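Local coordinates for protein endosialidase (Enterobacteria phage phi92, PDB 4HIZ) that probably cleaves alpha-2,8- and alpha-2,9-linked polysialic acid internally, as a trimeric phage enzyme with a sialidase-type beta-propeller, at residues T39-F51 with Q59-G71. Sequence-based numbering, arbitrary orientation.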
ATOM      1  N   THR A  39      36.793   9.211  23.773  1.00 22.92           N
ATOM      2  CA  THR A  39      35.570   8.428  23.794  1.00 23.95           C
ATOM      3  C   THR A  39      34.618   9.190  22.916  1.00 21.18           C
ATOM      4  O   THR A  39      34.780  10.416  22.774  1.00 21.39           O
ATOM      5  CB  THR A  39      35.007   8.338  25.220  1.00 30.75           C
ATOM      6  OG1 THR A  39      33.785   7.593  25.203  1.00 35.82           O
ATOM      7  CG2 THR A  39      34.693   9.714  25.761  1.00 31.42           C
ATOM      8  N   LEU A  40      33.631   8.528  22.307  1.00 19.89           N
ATOM      9  CA  LEU A  40      32.742   9.292  21.403  1.00 19.79           C
ATOM     10  C   LEU A  40      31.892  10.265  22.187  1.00 18.59           C
ATOM     11  O   LEU A  40      31.345   9.889  23.232  1.00 18.59           O
ATOM     12  CB  LEU A  40      31.842   8.392  20.533  1.00 19.89           C
ATOM     13  CG  LEU A  40      32.635   7.553  19.519  1.00 21.52           C
ATOM     14  CD1 LEU A  40      31.708   6.635  18.740  1.00 23.18           C
ATOM     15  CD2 LEU A  40      33.398   8.451  18.546  1.00 20.74           C
ATOM     16  N   PRO A  41      31.762  11.512  21.687  1.00 17.41           N
ATOM     17  CA  PRO A  41      30.935  12.507  22.364  1.00 18.06           C
ATOM     18  C   PRO A  41      29.479  12.336  21.933  1.00 18.01           C
ATOM     19  O   PRO A  41      29.130  11.340  21.297  1.00 18.42           O
ATOM     20  CB  PRO A  41      31.500  13.819  21.830  1.00 18.12           C
ATOM     21  CG  PRO A  41      31.838  13.496  20.386  1.00 18.16           C
ATOM     22  CD  PRO A  41      32.404  12.066  20.464  1.00 17.49           C
ATOM     23  N   ASP A  42      28.638  13.294  22.283  1.00 17.83           N
ATOM     24  CA  ASP A  42      27.252  13.249  21.865  1.00 17.91           C
ATOM     25  C   ASP A  42      27.194  13.722  20.406  1.00 17.11           C
ATOM     26  O   ASP A  42      26.989  14.902  20.130  1.00 18.53           O
ATOM     27  CB  ASP A  42      26.449  14.183  22.763  1.00 17.98           C
ATOM     28  CG  ASP A  42      24.948  14.004  22.603  1.00 19.07           C
ATOM     29  OD1 ASP A  42      24.509  13.289  21.673  1.00 18.34           O
ATOM     30  OD2 ASP A  42      24.214  14.592  23.423  1.00 20.43           O
ATOM     31  N   ILE A  43      27.394  12.797  19.476  1.00 15.79           N
ATOM     32  CA  ILE A  43      27.500  13.146  18.059  1.00 15.93           C
ATOM     33  C   ILE A  43      26.287  13.915  17.507  1.00 17.04           C
ATOM     34  O   ILE A  43      26.437  14.812  16.674  1.00 16.22           O
ATOM     35  CB  ILE A  43      27.849  11.876  17.249  1.00 15.08           C
ATOM     36  CG1 ILE A  43      29.248  11.408  17.635  1.00 16.89           C
ATOM     37  CG2 ILE A  43      27.827  12.153  15.707  1.00 15.25           C
ATOM     38  CD1 ILE A  43      29.582  10.024  17.064  1.00 16.42           C
ATOM     39  N   SER A  44      25.093  13.624  18.022  1.00 18.32           N
ATOM     40  CA  SER A  44      23.900  14.272  17.488  0.51 19.55           C
ATOM     41  C   SER A  44      23.836  15.772  17.817  1.00 20.21           C
ATOM     42  O   SER A  44      23.042  16.503  17.221  1.00 22.46           O
ATOM     43  CB  SER A  44      22.648  13.561  17.989  0.51 20.80           C
ATOM     44  OG  SER A  44      22.607  13.622  19.390  0.51 21.43           O
ATOM     45  N   LYS A  45      24.682  16.232  18.741  1.00 20.47           N
ATOM     46  CA  LYS A  45      24.755  17.656  19.094  1.00 23.06           C
ATOM     47  C   LYS A  45      25.796  18.445  18.274  1.00 22.63           C
ATOM     48  O   LYS A  45      26.083  19.621  18.577  1.00 25.10           O
ATOM     49  CB  LYS A  45      25.048  17.830  20.584  1.00 26.38           C
ATOM     50  CG  LYS A  45      23.991  17.225  21.510  1.00 31.77           C
ATOM     51  CD  LYS A  45      22.560  17.692  21.160  1.00 39.85           C
ATOM     52  CE  LYS A  45      22.321  19.160  21.500  1.00 45.07           C
ATOM     53  NZ  LYS A  45      20.910  19.650  21.217  1.00 45.91           N
ATOM     54  N   PHE A  46      26.350  17.820  17.245  1.00 19.93           N
ATOM     55  CA  PHE A  46      27.310  18.499  16.378  1.00 19.23           C
ATOM     56  C   PHE A  46      26.750  18.527  14.975  1.00 18.47           C
ATOM     57  O   PHE A  46      25.996  17.611  14.570  1.00 17.27           O
ATOM     58  CB  PHE A  46      28.606  17.712  16.275  1.00 19.57           C
ATOM     59  CG  PHE A  46      29.425  17.682  17.535  1.00 21.10           C
ATOM     60  CD1 PHE A  46      29.099  16.811  18.567  1.00 21.45           C
ATOM     61  CD2 PHE A  46      30.556  18.501  17.665  1.00 22.56           C
ATOM     62  CE1 PHE A  46      29.884  16.745  19.726  1.00 22.45           C
ATOM     63  CE2 PHE A  46      31.354  18.461  18.829  1.00 23.30           C
ATOM     64  CZ  PHE A  46      31.018  17.585  19.862  1.00 22.83           C
ATOM     65  N   LYS A  47      27.141  19.541  14.207  1.00 18.06           N
ATOM     66  CA  LYS A  47      27.075  19.393  12.758  1.00 18.54           C
ATOM     67  C   LYS A  47      28.435  19.672  12.159  1.00 17.35           C
ATOM     68  O   LYS A  47      29.297  20.295  12.788  1.00 17.79           O
ATOM     69  CB  LYS A  47      26.035  20.337  12.128  1.00 21.80           C
ATOM     70  CG  LYS A  47      26.427  21.811  12.130  1.00 25.99           C
ATOM     71  CD  LYS A  47      25.534  22.624  11.182  1.00 30.46           C
ATOM     72  CE  LYS A  47      25.864  24.115  11.270  1.00 33.26           C
ATOM     73  NZ  LYS A  47      24.998  24.947  10.402  1.00 34.75           N
ATOM     74  N   ASN A  48      28.633  19.164  10.952  1.00 16.93           N
ATOM     75  CA  ASN A  48      29.867  19.406  10.203  1.00 17.52           C
ATOM     76  C   ASN A  48      31.125  19.026  10.992  1.00 17.90           C
ATOM     77  O   ASN A  48      32.129  19.729  10.933  1.00 18.90           O
ATOM     78  CB  ASN A  48      29.943  20.877   9.799  1.00 19.76           C
ATOM     79  CG  ASN A  48      28.707  21.337   9.034  1.00 23.51           C
ATOM     80  OD1 ASN A  48      28.005  20.533   8.417  1.00 24.38           O
ATOM     81  ND2 ASN A  48      28.443  22.630   9.069  1.00 25.08           N
ATOM     82  N   ALA A  49      31.086  17.903  11.703  1.00 16.54           N
ATOM     83  CA  ALA A  49      32.200  17.540  12.562  1.00 15.02           C
ATOM     84  C   ALA A  49      32.518  16.070  12.387  1.00 14.67           C
ATOM     85  O   ALA A  49      31.634  15.267  12.051  1.00 15.51           O
ATOM     86  CB  ALA A  49      31.835  17.836  14.046  1.00 15.51           C
ATOM     87  N   ALA A  50      33.768  15.701  12.635  1.00 14.73           N
ATOM     88  CA  ALA A  50      34.127  14.286  12.670  1.00 15.20           C
ATOM     89  C   ALA A  50      35.063  13.999  13.835  1.00 15.45           C
ATOM     90  O   ALA A  50      35.785  14.895  14.293  1.00 16.48           O
ATOM     91  CB  ALA A  50      34.766  13.869  11.374  1.00 17.45           C
ATOM     92  N   PHE A  51      35.064  12.743  14.285  1.00 15.18           N
ATOM     93  CA  PHE A  51      35.765  12.366  15.513  1.00 15.04           C
ATOM     94  C   PHE A  51      36.593  11.118  15.258  1.00 14.84           C
ATOM     95  O   PHE A  51      36.054  10.078  14.885  1.00 16.03           O
ATOM     96  CB  PHE A  51      34.739  12.089  16.630  1.00 16.08           C
ATOM     97  CG  PHE A  51      33.750  13.214  16.800  1.00 17.70           C
ATOM     98  CD1 PHE A  51      34.078  14.327  17.550  1.00 19.71           C
ATOM     99  CD2 PHE A  51      32.511  13.182  16.155  1.00 18.51           C
ATOM    100  CE1 PHE A  51      33.170  15.394  17.682  1.00 20.86           C
ATOM    101  CE2 PHE A  51      31.615  14.245  16.271  1.00 20.35           C
ATOM    102  CZ  PHE A  51      31.954  15.353  17.035  1.00 20.68           C
ATOM    103  N   GLN A  59      43.583   0.919  16.258  1.00 16.83           N
ATOM    104  CA  GLN A  59      42.745   0.905  15.051  1.00 16.29           C
ATOM    105  C   GLN A  59      41.795   2.099  14.981  1.00 15.23           C
ATOM    106  O   GLN A  59      40.576   1.959  15.195  1.00 15.61           O
ATOM    107  CB  GLN A  59      41.990  -0.432  14.937  1.00 15.75           C
ATOM    108  CG  GLN A  59      42.949  -1.608  14.763  1.00 15.49           C
ATOM    109  CD  GLN A  59      42.256  -2.885  14.351  1.00 15.64           C
ATOM    110  OE1 GLN A  59      41.551  -2.909  13.335  1.00 16.30           O
ATOM    111  NE2 GLN A  59      42.476  -3.978  15.115  1.00 15.83           N
ATOM    112  N   PRO A  60      42.344   3.288  14.690  1.00 16.10           N
ATOM    113  CA  PRO A  60      41.494   4.480  14.630  1.00 16.45           C
ATOM    114  C   PRO A  60      40.523   4.427  13.434  1.00 15.29           C
ATOM    115  O   PRO A  60      40.853   3.925  12.333  1.00 15.90           O
ATOM    116  CB  PRO A  60      42.497   5.624  14.435  1.00 18.01           C
ATOM    117  CG  PRO A  60      43.695   4.973  13.755  1.00 18.40           C
ATOM    118  CD  PRO A  60      43.736   3.553  14.258  1.00 17.66           C
ATOM    119  N   LEU A  61      39.312   4.912  13.689  1.00 13.76           N
ATOM    120  CA  LEU A  61      38.282   5.054  12.679  1.00 13.60           C
ATOM    121  C   LEU A  61      37.671   6.419  12.944  1.00 13.35           C
ATOM    122  O   LEU A  61      37.772   6.950  14.072  1.00 13.94           O
ATOM    123  CB  LEU A  61      37.221   3.955  12.845  1.00 14.10           C
ATOM    124  CG  LEU A  61      37.772   2.521  12.674  1.00 14.40           C
ATOM    125  CD1 LEU A  61      36.758   1.488  13.130  1.00 15.64           C
ATOM    126  CD2 LEU A  61      38.127   2.313  11.170  1.00 13.86           C
ATOM    127  N   THR A  62      37.039   7.006  11.923  1.00 12.84           N
ATOM    128  CA  THR A  62      36.468   8.357  12.087  1.00 13.02           C
ATOM    129  C   THR A  62      34.971   8.307  12.057  1.00 13.37           C
ATOM    130  O   THR A  62      34.390   7.613  11.228  1.00 15.56           O
ATOM    131  CB  THR A  62      37.015   9.287  10.967  1.00 13.37           C
ATOM    132  OG1 THR A  62      38.450   9.325  11.109  1.00 14.31           O
ATOM    133  CG2 THR A  62      36.423  10.711  11.077  1.00 14.37           C
ATOM    134  N   TYR A  63      34.335   9.012  12.988  1.00 12.68           N
ATOM    135  CA  TYR A  63      32.884   8.946  13.119  1.00 12.49           C
ATOM    136  C   TYR A  63      32.330  10.310  12.781  1.00 14.08           C
ATOM    137  O   TYR A  63      32.810  11.325  13.330  1.00 16.08           O
ATOM    138  CB  TYR A  63      32.538   8.586  14.579  1.00 11.86           C
ATOM    139  CG  TYR A  63      33.002   7.184  14.935  1.00 12.22           C
ATOM    140  CD1 TYR A  63      34.355   6.916  15.237  1.00 13.53           C
ATOM    141  CD2 TYR A  63      32.107   6.104  14.897  1.00 12.72           C
ATOM    142  CE1 TYR A  63      34.786   5.627  15.518  1.00 14.11           C
ATOM    143  CE2 TYR A  63      32.528   4.796  15.198  1.00 13.24           C
ATOM    144  CZ  TYR A  63      33.872   4.569  15.517  1.00 14.64           C
ATOM    145  OH  TYR A  63      34.305   3.287  15.822  1.00 15.72           O
ATOM    146  N   VAL A  64      31.346  10.374  11.883  1.00 12.65           N
ATOM    147  CA  VAL A  64      30.898  11.711  11.428  1.00 13.58           C
ATOM    148  C   VAL A  64      29.571  12.144  12.024  1.00 14.01           C
ATOM    149  O   VAL A  64      28.701  11.313  12.293  1.00 14.44           O
ATOM    150  CB  VAL A  64      30.812  11.800   9.881  1.00 15.12           C
ATOM    151  CG1 VAL A  64      32.141  11.295   9.271  1.00 15.87           C
ATOM    152  CG2 VAL A  64      29.645  10.974   9.365  1.00 15.95           C
ATOM    153  N   SER A  65      29.411  13.450  12.226  1.00 14.21           N
ATOM    154  CA  SER A  65      28.103  14.012  12.561  1.00 14.82           C
ATOM    155  C   SER A  65      27.339  14.321  11.277  1.00 14.87           C
ATOM    156  O   SER A  65      27.875  14.220  10.179  1.00 15.27           O
ATOM    157  CB  SER A  65      28.253  15.324  13.370  1.00 15.61           C
ATOM    158  OG  SER A  65      28.687  16.365  12.489  1.00 17.49           O
ATOM    159  N   GLU A  66      26.070  14.674  11.428  1.00 14.51           N
ATOM    160  CA  GLU A  66      25.300  15.169  10.305  1.00 17.59           C
ATOM    161  C   GLU A  66      26.016  16.371   9.687  1.00 17.18           C
ATOM    162  O   GLU A  66      26.587  17.194  10.405  1.00 17.23           O
ATOM    163  CB  GLU A  66      23.895  15.548  10.771  1.00 23.26           C
ATOM    164  CG  GLU A  66      22.991  14.322  10.865  1.00 32.70           C
ATOM    165  CD  GLU A  66      22.525  13.872   9.480  1.00 46.08           C
ATOM    166  OE1 GLU A  66      22.062  14.740   8.698  1.00 57.81           O
ATOM    167  OE2 GLU A  66      22.642  12.669   9.166  1.00 46.14           O
ATOM    168  N   GLY A  67      26.038  16.422   8.357  1.00 16.64           N
ATOM    169  CA  GLY A  67      26.563  17.582   7.645  1.00 17.73           C
ATOM    170  C   GLY A  67      28.025  17.443   7.258  1.00 18.18           C
ATOM    171  O   GLY A  67      28.493  18.188   6.389  1.00 19.58           O
ATOM    172  N   PHE A  68      28.748  16.514   7.900  1.00 15.83           N
ATOM    173  CA  PHE A  68      30.164  16.378   7.617  1.00 15.24           C
ATOM    174  C   PHE A  68      30.324  15.981   6.140  1.00 15.51           C
ATOM    175  O   PHE A  68      31.190  16.525   5.403  1.00 16.74           O
ATOM    176  CB  PHE A  68      30.850  15.362   8.557  1.00 14.98           C
ATOM    177  CG  PHE A  68      32.342  15.340   8.397  1.00 15.92           C
ATOM    178  CD1 PHE A  68      33.131  16.272   9.053  1.00 15.53           C
ATOM    179  CD2 PHE A  68      32.952  14.439   7.517  1.00 16.22           C
ATOM    180  CE1 PHE A  68      34.524  16.285   8.857  1.00 16.01           C
ATOM    181  CE2 PHE A  68      34.341  14.439   7.327  1.00 17.59           C
ATOM    182  CZ  PHE A  68      35.125  15.364   8.001  1.00 16.99           C
ATOM    183  N   PHE A  69      29.490  15.027   5.711  1.00 15.30           N
ATOM    184  CA  PHE A  69      29.338  14.719   4.286  1.00 15.64           C
ATOM    185  C   PHE A  69      27.941  15.094   3.867  1.00 15.07           C
ATOM    186  O   PHE A  69      26.991  14.926   4.638  1.00 15.53           O
ATOM    187  CB  PHE A  69      29.518  13.216   4.004  1.00 16.28           C
ATOM    188  CG  PHE A  69      30.910  12.722   4.241  1.00 17.62           C
ATOM    189  CD1 PHE A  69      31.979  13.270   3.554  1.00 19.59           C
ATOM    190  CD2 PHE A  69      31.150  11.739   5.174  1.00 17.81           C
ATOM    191  CE1 PHE A  69      33.272  12.807   3.790  1.00 21.62           C
ATOM    192  CE2 PHE A  69      32.438  11.268   5.399  1.00 19.18           C
ATOM    193  CZ  PHE A  69      33.504  11.803   4.716  1.00 20.46           C
ATOM    194  N   ASP A  70      27.799  15.566   2.636  1.00 14.51           N
ATOM    195  CA  ASP A  70      26.467  15.835   2.114  1.00 15.55           C
ATOM    196  C   ASP A  70      25.904  14.530   1.551  1.00 14.34           C
ATOM    197  O   ASP A  70      25.855  14.311   0.341  1.00 13.19           O
ATOM    198  CB  ASP A  70      26.537  16.950   1.066  1.00 20.49           C
ATOM    199  CG  ASP A  70      26.997  18.276   1.671  1.00 27.76           C
ATOM    200  OD1 ASP A  70      26.622  18.568   2.836  1.00 31.34           O
ATOM    201  OD2 ASP A  70      27.740  19.025   0.999  1.00 30.58           O
ATOM    202  N   GLY A  71      25.508  13.647   2.451  1.00 14.81           N
ATOM    203  CA  GLY A  71      25.045  12.314   2.087  1.00 14.39           C
ATOM    204  C   GLY A  71      23.944  11.916   3.063  1.00 14.98           C
ATOM    205  O   GLY A  71      23.977  12.313   4.229  1.00 17.55           O
TER
HETATM  206  O   HOH W   1      24.880  14.940  14.079  1.00 17.95           O
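Tyr63 and Phe51 form the hydrogen-bonded pair of an antiparallel beta hairpin, strands 49-53 and 61-64, in the N-terminal extension of the endosialidase. Phe51 N donates a hydrogen bond to Tyr63 O (2.8 Å), and Tyr63 N donates one to Phe51 O. Tyr63 CG lies beside its own backbone N (chi1 -66°), which presents one ring face to Leu40; CD1 of Leu40 rests 4.0 Å from the ring centroid, while Phe51 O meets the ring edge in its plane. Tyr63 OH is hydrogen-bonded to Arg435 NH1, and Val530 of a second subunit packs on the same side chain. On the opposite sheet face, Ala50 CB touches Thr62 CG2 at 3.6 Å and sits over the Phe68 ring, 3.7 Å from its centroid. Phe68 CG stands anti to the backbone N (chi1 -173°), which brings the ring under Ala50 CB, with CD1 3.4 Å from Ala49 C. Beyond the strand, a type II turn runs from Ser65 to Phe68 with Gly67 in its third position, where the positive phi (94°) suits glycine. Ser65 N bonds almost straight to Ala49 O (2.9 Å), and Ser65 OG accepts a hydrogen bond from Ala49 N (3.0 Å). Ile43 CG2 covers Ser65 CA, and a water donates to Phe46 O and accepts from Glu66 N. The turn is gripped once more where Asn48 N points in the carbonyl plane at Glu66 O, 2.9 Å away.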